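Local coordinates for protein neuraminidase (PDB 4GDI) that is a tetrameric influenza A surface protein related to sialidases, the enzymes that cleave terminal sialic acid, but with a diverged putative active site, at residues A[200-204]-A[321-325]; A[152-156]-A[203-209]. One frame throughout, in Å; residues are numbered along the deposited sequence.

Contact 1: A[200-204]-A[321-325]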
ATOM      1  N   SER A 200      18.737 -27.382   6.689  1.00 17.35           N
ATOM      2  CA  SER A 200      17.574 -28.218   6.427  1.00 22.33           C
ATOM      3  C   SER A 200      16.552 -27.452   5.614  1.00 24.45           C
ATOM      4  O   SER A 200      16.169 -26.348   5.988  1.00 26.55           O
ATOM      5  CB  SER A 200      16.898 -28.647   7.738  1.00 22.58           C
ATOM      6  OG  SER A 200      17.735 -29.493   8.487  1.00 32.95           O
ATOM      7  N   THR A 201      16.075 -28.059   4.531  1.00 18.32           N
ATOM      8  CA  THR A 201      14.926 -27.554   3.815  1.00 16.34           C
ATOM      9  C   THR A 201      13.924 -28.703   3.712  1.00 23.02           C
ATOM     10  O   THR A 201      14.276 -29.833   3.352  1.00 22.78           O
ATOM     11  CB  THR A 201      15.312 -26.960   2.435  1.00 22.80           C
ATOM     12  OG1 THR A 201      14.147 -26.530   1.724  1.00 25.17           O
ATOM     13  CG2 THR A 201      16.066 -27.989   1.562  1.00 23.92           C
ATOM     14  N   CYS A 202      12.670 -28.418   4.053  1.00 21.89           N
ATOM     15  CA  CYS A 202      11.712 -29.476   4.378  1.00 17.33           C
ATOM     16  C   CYS A 202      10.349 -29.253   3.727  1.00 21.00           C
ATOM     17  O   CYS A 202      10.011 -28.134   3.323  1.00 23.97           O
ATOM     18  CB  CYS A 202      11.472 -29.515   5.896  1.00 18.73           C
ATOM     19  SG  CYS A 202      12.921 -29.602   6.990  1.00 25.15           S
ATOM     20  N   TYR A 203       9.564 -30.325   3.660  1.00 19.12           N
ATOM     21  CA  TYR A 203       8.165 -30.248   3.260  1.00 18.81           C
ATOM     22  C   TYR A 203       7.433 -31.304   4.069  1.00 22.27           C
ATOM     23  O   TYR A 203       8.070 -32.119   4.743  1.00 22.16           O
ATOM     24  CB  TYR A 203       7.981 -30.465   1.755  1.00 18.42           C
ATOM     25  CG  TYR A 203       8.422 -31.819   1.283  1.00 17.04           C
ATOM     26  CD1 TYR A 203       9.745 -32.046   0.907  1.00 22.40           C
ATOM     27  CD2 TYR A 203       7.524 -32.878   1.210  1.00 25.75           C
ATOM     28  CE1 TYR A 203      10.163 -33.294   0.469  1.00 16.43           C
ATOM     29  CE2 TYR A 203       7.928 -34.131   0.767  1.00 25.94           C
ATOM     30  CZ  TYR A 203       9.252 -34.328   0.405  1.00 20.66           C
ATOM     31  OH  TYR A 203       9.658 -35.561  -0.019  1.00 19.93           O
ATOM     32  N   THR A 204       6.104 -31.269   4.039  1.00 20.22           N
ATOM     33  CA  THR A 204       5.318 -32.265   4.750  1.00 24.87           C
ATOM     34  C   THR A 204       4.274 -32.929   3.848  1.00 24.83           C
ATOM     35  O   THR A 204       3.697 -32.299   2.962  1.00 24.56           O
ATOM     36  CB  THR A 204       4.615 -31.663   5.968  1.00 25.19           C
ATOM     37  OG1 THR A 204       3.907 -32.702   6.659  1.00 29.45           O
ATOM     38  CG2 THR A 204       3.647 -30.580   5.547  1.00 21.89           C
ATOM     39  N   SER A 321      18.950 -23.334  -2.778  1.00 19.70           N
ATOM     40  CA  SER A 321      17.597 -23.680  -3.186  1.00 18.17           C
ATOM     41  C   SER A 321      16.918 -24.482  -2.075  1.00 18.11           C
ATOM     42  O   SER A 321      17.584 -25.088  -1.238  1.00 17.59           O
ATOM     43  CB  SER A 321      17.624 -24.480  -4.504  1.00 20.55           C
ATOM     44  OG  SER A 321      18.386 -25.678  -4.364  1.00 20.19           O
ATOM     45  N   GLY A 322      15.589 -24.499  -2.065  1.00 19.35           N
ATOM     46  CA  GLY A 322      14.883 -25.272  -1.050  1.00 16.92           C
ATOM     47  C   GLY A 322      13.397 -25.264  -1.277  1.00 18.94           C
ATOM     48  O   GLY A 322      12.899 -24.564  -2.164  1.00 22.58           O
ATOM     49  N   PHE A 323      12.685 -26.040  -0.463  1.00 17.14           N
ATOM     50  CA  PHE A 323      11.262 -26.246  -0.662  1.00 18.95           C
ATOM     51  C   PHE A 323      10.400 -25.136  -0.101  1.00 22.69           C
ATOM     52  O   PHE A 323      10.752 -24.495   0.890  1.00 17.04           O
ATOM     53  CB  PHE A 323      10.812 -27.519   0.061  1.00 15.61           C
ATOM     54  CG  PHE A 323      11.415 -28.776  -0.472  1.00 18.84           C
ATOM     55  CD1 PHE A 323      11.098 -29.224  -1.737  1.00 20.94           C
ATOM     56  CD2 PHE A 323      12.244 -29.550   0.335  1.00 22.58           C
ATOM     57  CE1 PHE A 323      11.633 -30.394  -2.214  1.00 20.50           C
ATOM     58  CE2 PHE A 323      12.780 -30.717  -0.134  1.00 19.87           C
ATOM     59  CZ  PHE A 323      12.462 -31.147  -1.409  1.00 21.41           C
ATOM     60  N   PHE A 324       9.246 -24.935  -0.726  1.00 20.42           N
ATOM     61  CA  PHE A 324       8.103 -24.342  -0.024  1.00 20.37           C
ATOM     62  C   PHE A 324       6.817 -24.985  -0.532  1.00 18.16           C
ATOM     63  O   PHE A 324       6.787 -25.573  -1.621  1.00 21.74           O
ATOM     64  CB  PHE A 324       8.043 -22.820  -0.167  1.00 21.55           C
ATOM     65  CG  PHE A 324       7.620 -22.329  -1.540  1.00 23.31           C
ATOM     66  CD1 PHE A 324       8.552 -22.138  -2.546  1.00 21.33           C
ATOM     67  CD2 PHE A 324       6.295 -21.998  -1.791  1.00 20.07           C
ATOM     68  CE1 PHE A 324       8.166 -21.646  -3.795  1.00 25.40           C
ATOM     69  CE2 PHE A 324       5.890 -21.518  -3.035  1.00 24.34           C
ATOM     70  CZ  PHE A 324       6.830 -21.330  -4.039  1.00 23.08           C
ATOM     71  N   GLN A 325       5.767 -24.910   0.272  1.00 19.41           N
ATOM     72  CA  GLN A 325       4.496 -25.524  -0.106  1.00 21.69           C
ATOM     73  C   GLN A 325       3.375 -24.494  -0.112  1.00 25.08           C
ATOM     74  O   GLN A 325       3.147 -23.812   0.889  1.00 22.79           O
ATOM     75  CB  GLN A 325       4.128 -26.668   0.847  1.00 21.79           C
ATOM     76  CG  GLN A 325       5.022 -27.889   0.739  1.00 26.29           C
ATOM     77  CD  GLN A 325       4.644 -28.956   1.753  1.00 22.69           C
ATOM     78  OE1 GLN A 325       4.831 -28.776   2.962  1.00 22.82           O
ATOM     79  NE2 GLN A 325       4.082 -30.047   1.274  1.00 25.50           N
TER

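Contact 2: A[152-156]-A[203-209]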
ATOM      1  N   CYS A 152       9.769 -23.368   8.248  1.00 22.58           N
ATOM      2  CA  CYS A 152       9.504 -24.438   9.192  1.00 18.98           C
ATOM      3  C   CYS A 152       8.215 -25.156   8.759  1.00 23.99           C
ATOM      4  O   CYS A 152       7.526 -24.718   7.843  1.00 22.29           O
ATOM      5  CB  CYS A 152       9.477 -23.940  10.657  1.00 16.77           C
ATOM      6  SG  CYS A 152       8.750 -22.335  10.980  1.00 22.07           S
ATOM      7  N   ILE A 153       7.920 -26.279   9.388  1.00 20.35           N
ATOM      8  CA  ILE A 153       6.862 -27.151   8.923  1.00 16.91           C
ATOM      9  C   ILE A 153       5.746 -27.258   9.955  1.00 22.27           C
ATOM     10  O   ILE A 153       5.981 -27.722  11.079  1.00 23.44           O
ATOM     11  CB  ILE A 153       7.410 -28.571   8.650  1.00 21.55           C
ATOM     12  CG1 ILE A 153       8.459 -28.539   7.540  1.00 23.16           C
ATOM     13  CG2 ILE A 153       6.299 -29.502   8.250  1.00 24.57           C
ATOM     14  CD1 ILE A 153       7.958 -27.880   6.248  1.00 30.93           C
ATOM     15  N   CYS A 154       4.537 -26.840   9.573  1.00 22.23           N
ATOM     16  CA  CYS A 154       3.368 -26.909  10.475  1.00 23.00           C
ATOM     17  C   CYS A 154       2.381 -28.001  10.062  1.00 28.15           C
ATOM     18  O   CYS A 154       2.047 -28.144   8.889  1.00 27.03           O
ATOM     19  CB  CYS A 154       2.656 -25.559  10.539  1.00 22.39           C
ATOM     20  SG  CYS A 154       3.647 -24.228  11.229  1.00 28.67           S
ATOM     21  N   ILE A 155       1.952 -28.791  11.042  1.00 22.30           N
ATOM     22  CA  ILE A 155       0.954 -29.830  10.850  1.00 24.48           C
ATOM     23  C   ILE A 155      -0.065 -29.749  11.987  1.00 23.51           C
ATOM     24  O   ILE A 155       0.283 -29.971  13.143  1.00 26.25           O
ATOM     25  CB  ILE A 155       1.567 -31.243  10.913  1.00 30.89           C
ATOM     26  CG1 ILE A 155       2.717 -31.390   9.935  1.00 28.57           C
ATOM     27  CG2 ILE A 155       0.516 -32.305  10.591  1.00 26.51           C
ATOM     28  CD1 ILE A 155       3.398 -32.721  10.064  1.00 25.43           C
ATOM     29  N   GLU A 156      -1.308 -29.411  11.662  1.00 28.39           N
ATOM     30  CA  GLU A 156      -2.378 -29.381  12.662  1.00 33.15           C
ATOM     31  C   GLU A 156      -1.994 -28.579  13.901  1.00 25.26           C
ATOM     32  O   GLU A 156      -2.296 -28.979  14.999  1.00 28.65           O
ATOM     33  CB  GLU A 156      -2.747 -30.812  13.092  1.00 31.39           C
ATOM     34  CG  GLU A 156      -3.444 -31.623  12.009  1.00 52.53           C
ATOM     35  CD  GLU A 156      -3.140 -33.121  12.077  1.00 76.95           C
ATOM     36  OE1 GLU A 156      -2.449 -33.561  13.023  1.00 82.68           O
ATOM     37  OE2 GLU A 156      -3.587 -33.859  11.171  1.00 73.13           O
ATOM     38  N   TYR A 203       9.564 -30.325   3.660  1.00 19.12           N
ATOM     39  CA  TYR A 203       8.165 -30.248   3.260  1.00 18.81           C
ATOM     40  C   TYR A 203       7.433 -31.304   4.069  1.00 22.27           C
ATOM     41  O   TYR A 203       8.070 -32.119   4.743  1.00 22.16           O
ATOM     42  CB  TYR A 203       7.981 -30.465   1.755  1.00 18.42           C
ATOM     43  CG  TYR A 203       8.422 -31.819   1.283  1.00 17.04           C
ATOM     44  CD1 TYR A 203       9.745 -32.046   0.907  1.00 22.40           C
ATOM     45  CD2 TYR A 203       7.524 -32.878   1.210  1.00 25.75           C
ATOM     46  CE1 TYR A 203      10.163 -33.294   0.469  1.00 16.43           C
ATOM     47  CE2 TYR A 203       7.928 -34.131   0.767  1.00 25.94           C
ATOM     48  CZ  TYR A 203       9.252 -34.328   0.405  1.00 20.66           C
ATOM     49  OH  TYR A 203       9.658 -35.561  -0.019  1.00 19.93           O
ATOM     50  N   THR A 204       6.104 -31.269   4.039  1.00 20.22           N
ATOM     51  CA  THR A 204       5.318 -32.265   4.750  1.00 24.87           C
ATOM     52  C   THR A 204       4.274 -32.929   3.848  1.00 24.83           C
ATOM     53  O   THR A 204       3.697 -32.299   2.962  1.00 24.56           O
ATOM     54  CB  THR A 204       4.615 -31.663   5.968  1.00 25.19           C
ATOM     55  OG1 THR A 204       3.907 -32.702   6.659  1.00 29.45           O
ATOM     56  CG2 THR A 204       3.647 -30.580   5.547  1.00 21.89           C
ATOM     57  N   ILE A 205       4.059 -34.219   4.077  1.00 29.30           N
ATOM     58  CA  ILE A 205       3.051 -34.980   3.343  1.00 30.24           C
ATOM     59  C   ILE A 205       2.668 -36.217   4.147  1.00 49.96           C
ATOM     60  O   ILE A 205       3.531 -36.820   4.792  1.00 36.52           O
ATOM     61  CB  ILE A 205       3.563 -35.416   1.955  1.00 35.96           C
ATOM     62  CG1 ILE A 205       2.398 -35.875   1.067  1.00 48.73           C
ATOM     63  CG2 ILE A 205       4.591 -36.533   2.082  1.00 50.72           C
ATOM     64  CD1 ILE A 205       1.363 -34.790   0.789  1.00 50.16           C
ATOM     65  N   ASN A 206       1.393 -36.610   4.058  1.00 69.87           N
ATOM     66  CA  ASN A 206       0.739 -37.542   5.002  1.00 66.26           C
ATOM     67  C   ASN A 206       1.414 -37.676   6.370  1.00 47.36           C
ATOM     68  O   ASN A 206       1.982 -38.717   6.692  1.00 49.81           O
ATOM     69  CB  ASN A 206       0.477 -38.945   4.400  1.00 74.41           C
ATOM     70  CG  ASN A 206       1.286 -39.234   3.149  1.00 71.86           C
ATOM     71  OD1 ASN A 206       2.516 -39.275   3.188  1.00 75.38           O
ATOM     72  ND2 ASN A 206       0.587 -39.489   2.034  1.00 53.60           N
ATOM     73  N   ASN A 207       1.335 -36.612   7.167  1.00 52.95           N
ATOM     74  CA  ASN A 207       1.847 -36.604   8.546  1.00 50.52           C
ATOM     75  C   ASN A 207       3.353 -36.916   8.750  1.00 43.60           C
ATOM     76  O   ASN A 207       3.797 -37.156   9.875  1.00 45.41           O
ATOM     77  CB  ASN A 207       0.989 -37.524   9.414  1.00 58.40           C
ATOM     78  CG  ASN A 207      -0.445 -37.020   9.554  1.00 69.93           C
ATOM     79  OD1 ASN A 207      -0.750 -36.214  10.437  1.00 67.82           O
ATOM     80  ND2 ASN A 207      -1.326 -37.487   8.673  1.00 60.49           N
ATOM     81  N   LEU A 208       4.130 -36.882   7.672  1.00 29.86           N
ATOM     82  CA  LEU A 208       5.584 -37.019   7.750  1.00 24.38           C
ATOM     83  C   LEU A 208       6.243 -35.699   7.401  1.00 25.48           C
ATOM     84  O   LEU A 208       5.687 -34.907   6.643  1.00 25.28           O
ATOM     85  CB  LEU A 208       6.078 -38.059   6.744  1.00 29.12           C
ATOM     86  CG  LEU A 208       5.659 -39.498   7.023  1.00 42.50           C
ATOM     87  CD1 LEU A 208       6.216 -40.421   5.952  1.00 38.37           C
ATOM     88  CD2 LEU A 208       6.149 -39.910   8.398  1.00 48.83           C
ATOM     89  N   ILE A 209       7.425 -35.468   7.951  1.00 25.36           N
ATOM     90  CA  ILE A 209       8.209 -34.305   7.599  1.00 23.58           C
ATOM     91  C   ILE A 209       9.459 -34.877   6.937  1.00 22.77           C
ATOM     92  O   ILE A 209      10.081 -35.789   7.469  1.00 22.03           O
ATOM     93  CB  ILE A 209       8.595 -33.449   8.827  1.00 19.76           C
ATOM     94  CG1 ILE A 209       7.354 -32.987   9.622  1.00 19.04           C
ATOM     95  CG2 ILE A 209       9.425 -32.216   8.386  1.00 22.93           C
ATOM     96  CD1 ILE A 209       6.731 -34.061  10.497  1.00 36.50           C
TER

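Contact 1: A[200-204]-A[321-325]
Tyr203 pushes the edge of its ring at the face of Phe323 in a T-shaped (edge-to-face) stack, close to the middle of the neuraminidase beta-propeller, where the inner strands 200-205 and 317-324 of two blades run nearly side by side. The centroids of the two rings lie 4.7 Å apart, with the planes at 73°. Tyr203 CD1 does most of the touching: it sits over the centre of the Phe323 ring, 3.5 Å from Phe323 CE2, while Tyr203 CE1 reaches Phe323 CZ.

Polar grips hold the pair from both ends. At one end Thr201 OG1 accepts the Phe323 backbone N-H, with Thr201 OG1 and Phe323 N 2.7 Å apart. Gly322 brings no side chain into the gap, and its CA comes within 3.1 Å of Thr201 OG1. At the other end the Gln325 amide clasps the backbone of Thr204 twice, much as a further strand would. Gln325 NE2 donates to Thr204 O at 2.8 Å, nearly in the plane of its own amide, whereas Thr204 N approaches Gln325 OE1 from above the carbonyl plane at 3.0 Å. The Gln325 chain is extended beyond CG (chi2 177°), which carries the amide across to that backbone, and its CD packs on Tyr203 CB. This two-bond clasp should fix the amide's rotation and leaves little doubt about which end is oxygen.

Farther out, Ser150 OG shares a hydrogen bond with Thr201 OG1, Glu151 OE2 takes the Gln325 backbone N-H, and Phe270 meets the Phe323 ring. Tyr203 reaches past Phe323 to hydrogen-bond Glu274 through its hydroxyl. Beneath the stacked rings the Phe323 CB sits against a main-chain oxygen, 3.4 Å from Cys202 O.

Contact 2: A[152-156]-A[203-209]
Ile153 and Ile155 both lean from strand 153-155 onto the hairpin 203-209, and no hydrogen bond crosses between the two segments. Ile153 and Ile209 lie alongside each other with their chains running opposite ways. The CG2 branch of Ile153 lies between two neighbours, 3.6 Å from Thr204 CB and 3.9 Å from Ile209 CG1. Its other branch goes toward the backbone of strand 203-205, where Ile153 CD1 stops 3.8 Å from Tyr203 CA.

Ile155 comes in obliquely instead. Its chain is stretched out (chi2 175°), which brings CD1 down to the hairpin, 3.6 Å from Ile209 CD1 and 3.4 Å from Thr204 OG1. That hydroxyl, although covered by a methyl group, has its polar need met: Thr204 OG1 donates to Leu208 O at 2.8 Å, from above the carbonyl plane. Leu208 O also accepts the Ile205 backbone N-H, so two donors grip one oxygen and link the two arms of the hairpin at this point.

At the more open end, Glu156 and Asn207 meet roughly perpendicular to each other, with carboxylate and amide planes 52° apart. Glu156 OE2 and Asn207 OD1, both oxygens, keep 3.8 Å apart, and the carboxylate turns to Lys229 for a salt bridge through OE1.

Ile205 and Leu208 exchange both backbone hydrogen bonds around Asn206 and Asn207, which makes a two-residue beta-hairpin turn. Here the inner strand of one blade packs on the first hairpin of the next, part of the largely apolar face-to-face packing of neighbouring blades that characterises a beta-propeller.

In the fold
Following the chain from its N terminus, the inner strand 153-155 comes first, and the rest of its four-stranded sheet is built before residues 203-209 fold back on it, so contact 2 closes a loop about one blade long. The same strand 200-205 then opens the longer loop of contact 1, which the chain closes only at 321-325, after the residues that bind the calcium ion seen in this chain. The loops are joined in series through Tyr203 and Thr204, neither nested within the other. Where they meet, Cys202 CB packs on Ile153 CG1 at 3.6 Å. Strand 200-205 thus ties the preceding blade to the inner strand of the last sheet.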